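Local coordinates for protein pectinesterase (Aspergillus niger, PDB 5C1E) that hydrolyses the methyl esters of pectin, releasing methanol and leaving free galacturonate residues in the chain, and is probably involved in maceration and soft-rotting of plant tissue, at residues A[1-7]-A[60-66]; A[122-128]-A[143-149]; A[229-233]-A[277-281]. All blocks are in the same frame, centred on the assembly; numbering follows the deposited sequence.

In the fold
The chain is a right-handed parallel beta-helix, and all three contacts reach its ten-stranded sheet. Interaction 1 fastens the N-terminal tail near one end, at the loop after strand 57-61. Interaction 2 joins two successive coils in the middle. Interaction 3 lays a late loop on the sheet near the other end. The centres of interactions 1 and 2 are about 25 Å apart, those of 2 and 3 about 21 Å, and those of 1 and 3 about 34 Å. None touches another. Interaction 2 lies nearest the predicted active site: the side chain of Tyr143 is about 9 Å from that of Asp161. Its Gln127 also neighbours the attached glycan. Interactions 1 and 3 lie away from the predicted active site.

Interaction 1. Residues A[1-7]-A[60-66]; sequences ESRTSAP and YGETTDT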
loop_
_atom_site.group_PDB
_atom_site.type_symbol
_atom_site.label_atom_id
_atom_site.label_comp_id
_atom_site.label_asym_id
_atom_site.label_seq_id
_atom_site.Cartn_x
_atom_site.Cartn_y
_atom_site.Cartn_z
ATOM N N GLU A 1 8.625 4.188 -19.994
ATOM C CA GLU A 1 9.648 3.210 -20.452
ATOM C C GLU A 1 9.032 1.817 -20.469
ATOM O O GLU A 1 8.074 1.555 -19.746
ATOM C CB GLU A 1 10.883 3.263 -19.536
ATOM C CG GLU A 1 11.651 1.961 -19.429
ATOM C CD GLU A 1 12.806 2.016 -18.448
ATOM O OE1 GLU A 1 12.981 1.028 -17.685
ATOM O OE2 GLU A 1 13.531 3.039 -18.454
ATOM N N SER A 2 9.582 0.931 -21.297
ATOM C CA SER A 2 9.273 -0.493 -21.213
ATOM C C SER A 2 10.427 -1.173 -20.471
ATOM O O SER A 2 11.580 -0.826 -20.686
ATOM C CB SER A 2 9.089 -1.105 -22.612
ATOM O OG SER A 2 8.059 -0.458 -23.365
ATOM N N ARG A 3 10.131 -2.099 -19.563
ATOM C CA ARG A 3 11.178 -2.887 -18.926
ATOM C C ARG A 3 10.985 -4.352 -19.283
ATOM O O ARG A 3 10.136 -5.036 -18.704
ATOM C CB ARG A 3 11.185 -2.690 -17.410
ATOM C CG ARG A 3 12.309 -3.458 -16.721
ATOM C CD ARG A 3 12.210 -3.398 -15.196
ATOM N NE ARG A 3 12.078 -2.025 -14.731
ATOM C CZ ARG A 3 11.003 -1.513 -14.122
ATOM N NH1 ARG A 3 9.908 -2.259 -13.844
ATOM N NH2 ARG A 3 11.025 -0.216 -13.788
ATOM N N THR A 4 11.747 -4.825 -20.267
ATOM C CA THR A 4 11.558 -6.172 -20.805
ATOM C C THR A 4 12.802 -7.039 -20.701
ATOM O O THR A 4 12.858 -8.131 -21.258
ATOM C CB THR A 4 11.080 -6.119 -22.259
ATOM O OG1 THR A 4 12.127 -5.597 -23.071
ATOM C CG2 THR A 4 9.858 -5.213 -22.372
ATOM N N SER A 5 13.797 -6.556 -19.962
ATOM C CA SER A 5 14.946 -7.368 -19.598
ATOM C C SER A 5 15.567 -6.756 -18.360
ATOM O O SER A 5 15.176 -5.655 -17.932
ATOM C CB SER A 5 15.954 -7.441 -20.734
ATOM O OG SER A 5 16.512 -6.170 -20.968
ATOM N N ALA A 6 16.515 -7.470 -17.766
ATOM C CA ALA A 6 17.056 -7.050 -16.475
ATOM C C ALA A 6 17.803 -5.733 -16.577
ATOM O O ALA A 6 18.667 -5.578 -17.423
ATOM C CB ALA A 6 17.969 -8.122 -15.909
ATOM N N PRO A 7 17.458 -4.761 -15.724
ATOM C CA PRO A 7 18.334 -3.608 -15.671
ATOM C C PRO A 7 19.762 -3.976 -15.242
ATOM O O PRO A 7 20.033 -5.097 -14.775
ATOM C CB PRO A 7 17.662 -2.700 -14.644
ATOM C CG PRO A 7 16.223 -3.084 -14.677
ATOM C CD PRO A 7 16.233 -4.566 -14.939
ATOM N N TYR A 60 12.248 -5.306 -9.527
ATOM C CA TYR A 60 11.612 -4.793 -10.731
ATOM C C TYR A 60 10.809 -5.867 -11.399
ATOM O O TYR A 60 11.317 -6.961 -11.618
ATOM C CB TYR A 60 12.653 -4.399 -11.766
ATOM C CG TYR A 60 13.581 -3.287 -11.411
ATOM C CD1 TYR A 60 13.148 -1.972 -11.421
ATOM C CD2 TYR A 60 14.913 -3.538 -11.126
ATOM C CE1 TYR A 60 14.023 -0.927 -11.144
ATOM C CE2 TYR A 60 15.784 -2.503 -10.847
ATOM C CZ TYR A 60 15.333 -1.197 -10.865
ATOM O OH TYR A 60 16.203 -0.178 -10.569
ATOM N N GLY A 61 9.591 -5.535 -11.803
ATOM C CA GLY A 61 8.774 -6.423 -12.609
ATOM C C GLY A 61 8.791 -6.049 -14.076
ATOM O O GLY A 61 8.898 -4.880 -14.441
ATOM N N GLU A 62 8.678 -7.060 -14.915
ATOM C CA GLU A 62 8.569 -6.879 -16.356
ATOM C C GLU A 62 7.284 -6.152 -16.702
ATOM O O GLU A 62 6.219 -6.495 -16.180
ATOM C CB GLU A 62 8.600 -8.249 -17.055
ATOM C CG GLU A 62 8.446 -8.162 -18.558
ATOM C CD GLU A 62 8.485 -9.506 -19.256
ATOM O OE1 GLU A 62 8.736 -10.523 -18.620
ATOM O OE2 GLU A 62 8.242 -9.529 -20.481
ATOM N N THR A 63 7.384 -5.135 -17.558
ATOM C CA THR A 63 6.201 -4.437 -18.060
ATOM C C THR A 63 6.484 -3.609 -19.300
ATOM O O THR A 63 7.567 -3.073 -19.444
ATOM C CB THR A 63 5.590 -3.501 -16.977
ATOM O OG1 THR A 63 4.461 -2.811 -17.518
ATOM C CG2 THR A 63 6.602 -2.491 -16.466
ATOM N N THR A 64 5.486 -3.499 -20.184
ATOM C CA THR A 64 5.584 -2.649 -21.369
ATOM C C THR A 64 5.515 -1.155 -21.028
ATOM O O THR A 64 5.911 -0.324 -21.839
ATOM C CB THR A 64 4.490 -2.999 -22.419
ATOM O OG1 THR A 64 4.854 -2.462 -23.696
ATOM C CG2 THR A 64 3.130 -2.465 -22.005
ATOM N N ASP A 65 5.027 -0.822 -19.829
ATOM C CA ASP A 65 4.858 0.574 -19.396
ATOM C C ASP A 65 5.052 0.660 -17.879
ATOM O O ASP A 65 4.155 0.337 -17.086
ATOM C CB ASP A 65 3.468 1.088 -19.805
ATOM C CG ASP A 65 3.259 2.567 -19.490
ATOM O OD1 ASP A 65 4.134 3.183 -18.855
ATOM O OD2 ASP A 65 2.211 3.116 -19.912
ATOM N N THR A 66 6.234 1.103 -17.481
ATOM C CA THR A 66 6.600 1.210 -16.072
ATOM C C THR A 66 5.812 2.291 -15.320
ATOM O O THR A 66 5.777 2.262 -14.086
ATOM C CB THR A 66 8.093 1.539 -15.922
ATOM O OG1 THR A 66 8.377 2.740 -16.638
ATOM C CG2 THR A 66 8.970 0.428 -16.465
HETATM O O HOH W 1 6.232 4.656 -19.988
#
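Arg3 swings CG away from its backbone N (chi1 -178°), and a bend at chi3 (-52°) carries its guanidinium between Tyr60 and Thr66. Tyr60 CD1 lies over one face, 3.5 Å from Arg3 CZ. Thr66 CG2 covers the opposite face, 3.4 Å from Arg3 NH2. The guanidinium and the tyrosine ring are inclined by 37°, so they do not stack in parallel. Arg3 NH1 donates to Gly61 O at 2.9 Å, with the acceptor close to the guanidinium plane. The same nitrogen bonds to Asn105 OD1, so two partners fix the rotation of the group. The N-terminal tail here runs antiparallel to the loop that leaves strand 57-61 of the parallel beta-helix. Arg3 and Thr63 form a single bridge, a hydrogen-bonded antiparallel pair. Arg3 N donates to Thr63 O at 2.7 Å, and Thr63 N donates to Arg3 O at 3.0 Å. Nearer the terminus, Glu1 O accepts from Thr66 N at 3.0 Å. Ser2 OG donates to Thr64 O at 2.6 Å, from a position tilted out of the carbonyl plane. Within the loop, Thr63 OG1 accepts from Asp65 N and closes an ST turn. At the other end of the tail, Pro7 CG sits over a face of the Tyr60 ring, 4.0 Å from its centroid, in a CH-pi contact. Tyr104 of the neighbouring strand 102-104 also meets that ring.

Interaction 2. Residues A[122-128]-A[143-149]; sequences VGNADQL and YVKAGTQ. With NAG (2-acetamido-2-deoxy-beta-D-glucopyranose), chain B.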
loop_
_atom_site.group_PDB
_atom_site.type_symbol
_atom_site.label_atom_id
_atom_site.label_comp_id
_atom_site.label_asym_id
_atom_site.label_seq_id
_atom_site.Cartn_x
_atom_site.Cartn_y
_atom_site.Cartn_z
ATOM N N VAL A 122 2.984 -6.530 3.843
ATOM C CA VAL A 122 3.253 -5.721 5.019
ATOM C C VAL A 122 4.536 -4.937 4.773
ATOM O O VAL A 122 5.572 -5.492 4.354
ATOM C CB VAL A 122 3.279 -6.514 6.359
ATOM C CG1 VAL A 122 4.105 -7.767 6.272
ATOM C CG2 VAL A 122 3.781 -5.636 7.506
ATOM N N GLY A 123 4.437 -3.643 5.011
ATOM C CA GLY A 123 5.584 -2.760 5.001
ATOM C C GLY A 123 5.987 -2.442 6.415
ATOM O O GLY A 123 5.244 -1.783 7.137
ATOM N N ASN A 124 7.156 -2.922 6.827
ATOM C CA ASN A 124 7.609 -2.747 8.210
ATOM C C ASN A 124 9.085 -2.367 8.254
ATOM O O ASN A 124 9.922 -3.095 8.792
ATOM C CB ASN A 124 7.313 -4.018 9.011
ATOM C CG ASN A 124 7.618 -3.874 10.485
ATOM O OD1 ASN A 124 7.618 -2.775 11.029
ATOM N ND2 ASN A 124 7.898 -4.990 11.136
ATOM N N ALA A 125 9.369 -1.203 7.692
ATOM C CA ALA A 125 10.718 -0.650 7.570
ATOM C C ALA A 125 10.619 0.779 7.022
ATOM O O ALA A 125 9.550 1.240 6.615
ATOM C CB ALA A 125 11.566 -1.508 6.647
ATOM N N ASP A 126 11.738 1.488 7.022
ATOM C CA ASP A 126 11.757 2.877 6.570
ATOM C C ASP A 126 12.198 3.031 5.115
ATOM O O ASP A 126 12.903 2.184 4.562
ATOM C CB ASP A 126 12.719 3.705 7.430
ATOM C CG ASP A 126 12.198 3.972 8.827
ATOM O OD1 ASP A 126 11.009 4.332 8.992
ATOM O OD2 ASP A 126 13.011 3.869 9.773
ATOM N N GLN A 127 11.805 4.158 4.532
ATOM C CA GLN A 127 12.134 4.525 3.154
ATOM C C GLN A 127 11.729 3.447 2.154
ATOM O O GLN A 127 12.518 3.044 1.295
ATOM C CB GLN A 127 13.623 4.889 3.050
ATOM C CG GLN A 127 13.967 5.965 4.058
ATOM C CD GLN A 127 15.272 6.690 3.813
ATOM O OE1 GLN A 127 16.093 6.304 2.977
ATOM N NE2 GLN A 127 15.470 7.768 4.564
ATOM N N LEU A 128 10.502 2.957 2.305
ATOM C CA LEU A 128 9.925 1.981 1.383
ATOM C C LEU A 128 9.224 2.680 0.241
ATOM O O LEU A 128 8.367 3.557 0.458
ATOM C CB LEU A 128 8.934 1.065 2.101
ATOM C CG LEU A 128 9.529 0.318 3.295
ATOM C CD1 LEU A 128 8.498 -0.671 3.838
ATOM C CD2 LEU A 128 10.838 -0.389 2.935
ATOM N N TYR A 143 -0.783 -3.776 4.881
ATOM C CA TYR A 143 -0.424 -3.513 6.256
ATOM C C TYR A 143 0.732 -2.554 6.236
ATOM O O TYR A 143 1.872 -2.975 6.094
ATOM C CB TYR A 143 -0.046 -4.811 6.941
ATOM C CG TYR A 143 0.098 -4.781 8.453
ATOM C CD1 TYR A 143 -0.211 -3.653 9.219
ATOM C CD2 TYR A 143 0.528 -5.910 9.120
ATOM C CE1 TYR A 143 -0.081 -3.669 10.610
ATOM C CE2 TYR A 143 0.648 -5.939 10.499
ATOM C CZ TYR A 143 0.335 -4.821 11.243
ATOM O OH TYR A 143 0.474 -4.870 12.629
ATOM N N VAL A 144 0.417 -1.255 6.300
ATOM C CA VAL A 144 1.456 -0.232 6.390
ATOM C C VAL A 144 1.826 -0.116 7.882
ATOM O O VAL A 144 1.420 0.796 8.588
ATOM C CB VAL A 144 1.030 1.090 5.730
ATOM C CG1 VAL A 144 0.845 0.862 4.227
ATOM C CG2 VAL A 144 -0.250 1.684 6.317
ATOM N N LYS A 145 2.569 -1.103 8.349
ATOM C CA LYS A 145 2.686 -1.359 9.775
ATOM C C LYS A 145 3.495 -0.293 10.494
ATOM O O LYS A 145 3.089 0.212 11.551
ATOM C CB LYS A 145 3.324 -2.743 10.006
ATOM C CG LYS A 145 3.559 -3.061 11.472
ATOM C CD LYS A 145 4.078 -4.485 11.642
ATOM C CE LYS A 145 4.004 -4.889 13.104
ATOM N NZ LYS A 145 4.658 -6.198 13.302
ATOM N N ALA A 146 4.658 0.026 9.932
ATOM C CA ALA A 146 5.535 1.030 10.523
ATOM C C ALA A 146 6.534 1.541 9.503
ATOM O O ALA A 146 6.803 0.882 8.492
ATOM C CB ALA A 146 6.278 0.451 11.715
ATOM N N GLY A 147 7.110 2.696 9.811
ATOM C CA GLY A 147 8.122 3.319 8.977
ATOM C C GLY A 147 7.588 4.257 7.910
ATOM O O GLY A 147 6.378 4.329 7.669
ATOM N N THR A 148 8.505 4.975 7.271
ATOM C CA THR A 148 8.157 5.930 6.230
ATOM C C THR A 148 8.021 5.184 4.911
ATOM O O THR A 148 8.873 4.365 4.559
ATOM C CB THR A 148 9.198 7.046 6.126
ATOM O OG1 THR A 148 10.503 6.479 6.016
ATOM C CG2 THR A 148 9.131 7.921 7.366
ATOM N N GLN A 149 6.912 5.424 4.219
ATOM C CA GLN A 149 6.575 4.669 3.030
ATOM C C GLN A 149 5.927 5.569 2.007
ATOM O O GLN A 149 5.179 6.502 2.362
ATOM C CB GLN A 149 5.638 3.512 3.369
ATOM C CG GLN A 149 6.168 2.601 4.455
ATOM C CD GLN A 149 5.277 1.405 4.743
ATOM O OE1 GLN A 149 4.515 0.936 3.891
ATOM N NE2 GLN A 149 5.410 0.872 5.940
HETATM C C1 NAG B . 20.717 3.368 1.098
HETATM C C2 NAG B . 21.895 4.066 0.440
HETATM C C3 NAG B . 21.877 5.498 0.968
HETATM C C4 NAG B . 20.503 6.145 0.702
HETATM C C5 NAG B . 19.315 5.222 1.042
HETATM C C6 NAG B . 17.994 5.719 0.473
HETATM C C7 NAG B . 23.821 2.679 -0.277
HETATM C C8 NAG B . 25.073 1.945 0.123
HETATM N N2 NAG B . 23.131 3.321 0.679
HETATM O O3 NAG B . 22.927 6.240 0.371
HETATM O O4 NAG B . 20.372 7.356 1.433
HETATM O O5 NAG B . 19.531 3.918 0.551
HETATM O O6 NAG B . 16.943 4.895 0.940
HETATM O O7 NAG B . 23.491 2.658 -1.460
#
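Tyr143 runs alongside Val122 on the same face of the sheet, with Tyr143 CD2 3.6 Å from Val122 CG2. Its ring also stacks with Phe164, on the next strand of the sheet. Tyr143 O accepts from Gly123 N at 2.9 Å. Val144 then centres an inverse gamma turn. The extended chain of Lys145 runs over a face of the Asn124 amide, with Lys145 CD 3.8 Å from Asn124 CG. It ends in a salt bridge to Asp89. The backbone N atoms of Lys145 and Ala146 both bond weakly to Gly123 O. Gly147 brings its CA to 3.1 Å from Asp126 OD1. Thr148 is held at three points. Thr148 N donates to Asp126 OD1 at 3.1 Å, and that oxygen accepts through its anti lone pair. A chi1 of 51° sets Thr148 OG1 where it accepts from Gln127 N at 3.0 Å. Thr148 O takes Leu128 N at 3.1 Å. Gln149 runs beside Leu128, and its amide turns back to the preceding bend. Gln149 NE2 donates to Ala146 O at 2.9 Å and weakly to Gly123 O, while OE1 bonds to Tyr151 OH. Gly123 O thus accepts three bonds, all of them weak. The register slips by one residue between two short parallel ladders. Such a pair of stacked turns, passing from one sheet to another, is characteristic of successive coils in the parallel beta-helix of pectin methylesterases.

Interaction 3. Residues A[229-233]-A[277-281]; sequences VIYQN and ISAAV
In this contact a side-chain amide of the sheet, Gln232 of strand 228-232, pairs by two hydrogen bonds with the backbone of Val281, in the loop before helix 283-287. Gln232 OE1 accepts from Val281 N at 2.8 Å, in the carbonyl plane and on a lone pair. Gln232 NE2 donates to Val281 O at 2.9 Å, almost straight (169° at the hydrogen), and the acceptor lies close to the amide plane. With chi1 at 54°, Gln232 CG is flanked by both backbone N and C, and the extended chain beyond it carries the amide out to the loop. NE2 also bonds to Asp201 OD1. Val281 O and Asp201 OD1 as acceptors, with Val281 N as donor, fix the rotation of the amide. The strand belongs to the long parallel sheet of the beta-helix. Its alternate residues Ile230 and Gln232 point to the loop, while Tyr231 packs on strand 182-187 across the coil. Ile277, Ala280 and Val281 lie against the outer side of this sheet and also touch strands 198-201 and 255-259. Ala280 CB packs against the Gln232 amide, 3.7 Å from Gln232 CD. Beside it, Ile230 and Val281 pass flank to flank, heading opposite ways, with their CG2 atoms 3.8 Å apart. Ile277 lies roughly square to Ile230, and the two CD1 methyls meet at 4.1 Å. Trp197 lies next to both Ile230 and Val281.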
loop_
_atom_site.group_PDB
_atom_site.type_symbol
_atom_site.label_atom_id
_atom_site.label_comp_id
_atom_site.label_asym_id
_atom_site.label_seq_id
_atom_site.Cartn_x
_atom_site.Cartn_y
_atom_site.Cartn_z
ATOM N N VAL A 229 -5.345 10.739 9.340
ATOM C CA VAL A 229 -5.466 10.496 7.904
ATOM C C VAL A 229 -6.015 11.739 7.215
ATOM O O VAL A 229 -6.977 12.337 7.709
ATOM C CB VAL A 229 -6.434 9.344 7.637
ATOM C CG1 VAL A 229 -6.538 9.058 6.147
ATOM C CG2 VAL A 229 -6.009 8.077 8.401
ATOM N N ILE A 230 -5.398 12.105 6.089
ATOM C CA ILE A 230 -5.906 13.175 5.215
ATOM C C ILE A 230 -6.100 12.664 3.791
ATOM O O ILE A 230 -5.205 12.014 3.229
ATOM C CB ILE A 230 -5.018 14.454 5.237
ATOM C CG1 ILE A 230 -5.627 15.528 4.322
ATOM C CG2 ILE A 230 -3.581 14.170 4.845
ATOM C CD1 ILE A 230 -5.083 16.911 4.591
ATOM N N TYR A 231 -7.275 12.937 3.219
ATOM C CA TYR A 231 -7.516 12.732 1.799
ATOM C C TYR A 231 -7.539 14.117 1.159
ATOM O O TYR A 231 -8.360 14.961 1.529
ATOM C CB TYR A 231 -8.861 12.052 1.542
ATOM C CG TYR A 231 -8.950 10.559 1.845
ATOM C CD1 TYR A 231 -9.043 10.104 3.158
ATOM C CD2 TYR A 231 -9.063 9.624 0.827
ATOM C CE1 TYR A 231 -9.167 8.745 3.444
ATOM C CE2 TYR A 231 -9.193 8.263 1.099
ATOM C CZ TYR A 231 -9.231 7.825 2.411
ATOM O OH TYR A 231 -9.374 6.474 2.710
ATOM N N GLN A 232 -6.618 14.355 0.234
ATOM C CA GLN A 232 -6.449 15.679 -0.360
ATOM C C GLN A 232 -6.284 15.607 -1.873
ATOM O O GLN A 232 -5.675 14.662 -2.411
ATOM C CB GLN A 232 -5.246 16.399 0.272
ATOM C CG GLN A 232 -3.951 15.627 0.223
ATOM C CD GLN A 232 -2.807 16.335 0.938
ATOM O OE1 GLN A 232 -3.002 16.953 1.970
ATOM N NE2 GLN A 232 -1.610 16.192 0.421
ATOM N N ASN A 233 -6.811 16.615 -2.567
ATOM C CA ASN A 233 -6.647 16.707 -4.013
ATOM C C ASN A 233 -7.050 15.425 -4.753
ATOM O O ASN A 233 -6.467 15.102 -5.793
ATOM C CB ASN A 233 -5.194 17.049 -4.356
ATOM C CG ASN A 233 -4.696 18.292 -3.653
ATOM O OD1 ASN A 233 -5.358 19.321 -3.666
ATOM N ND2 ASN A 233 -3.504 18.207 -3.052
ATOM N N ILE A 277 -8.761 21.890 8.237
ATOM C CA ILE A 277 -7.403 22.155 7.801
ATOM C C ILE A 277 -7.480 23.121 6.613
ATOM O O ILE A 277 -8.411 23.055 5.812
ATOM C CB ILE A 277 -6.639 20.846 7.464
ATOM C CG1 ILE A 277 -5.130 21.084 7.418
ATOM C CG2 ILE A 277 -7.132 20.221 6.168
ATOM C CD1 ILE A 277 -4.302 19.816 7.415
ATOM N N SER A 278 -6.533 24.048 6.533
ATOM C CA SER A 278 -6.622 25.143 5.566
ATOM C C SER A 278 -5.732 24.935 4.344
ATOM O O SER A 278 -5.747 25.748 3.421
ATOM C CB SER A 278 -6.245 26.462 6.253
ATOM O OG SER A 278 -4.901 26.400 6.706
ATOM N N ALA A 279 -4.950 23.861 4.345
ATOM C CA ALA A 279 -4.001 23.605 3.285
ATOM C C ALA A 279 -3.707 22.124 3.239
ATOM O O ALA A 279 -3.818 21.439 4.252
ATOM C CB ALA A 279 -2.714 24.368 3.545
ATOM N N ALA A 280 -3.328 21.643 2.060
ATOM C CA ALA A 280 -2.841 20.279 1.904
ATOM C C ALA A 280 -1.540 20.079 2.675
ATOM O O ALA A 280 -0.781 21.022 2.865
ATOM C CB ALA A 280 -2.628 19.966 0.426
ATOM N N VAL A 281 -1.282 18.848 3.116
ATOM C CA VAL A 281 0.013 18.527 3.726
ATOM C C VAL A 281 1.020 18.144 2.653
ATOM O O VAL A 281 0.636 17.716 1.571
ATOM C CB VAL A 281 -0.072 17.424 4.810
ATOM C CG1 VAL A 281 -1.150 17.772 5.814
ATOM C CG2 VAL A 281 -0.319 16.051 4.206
#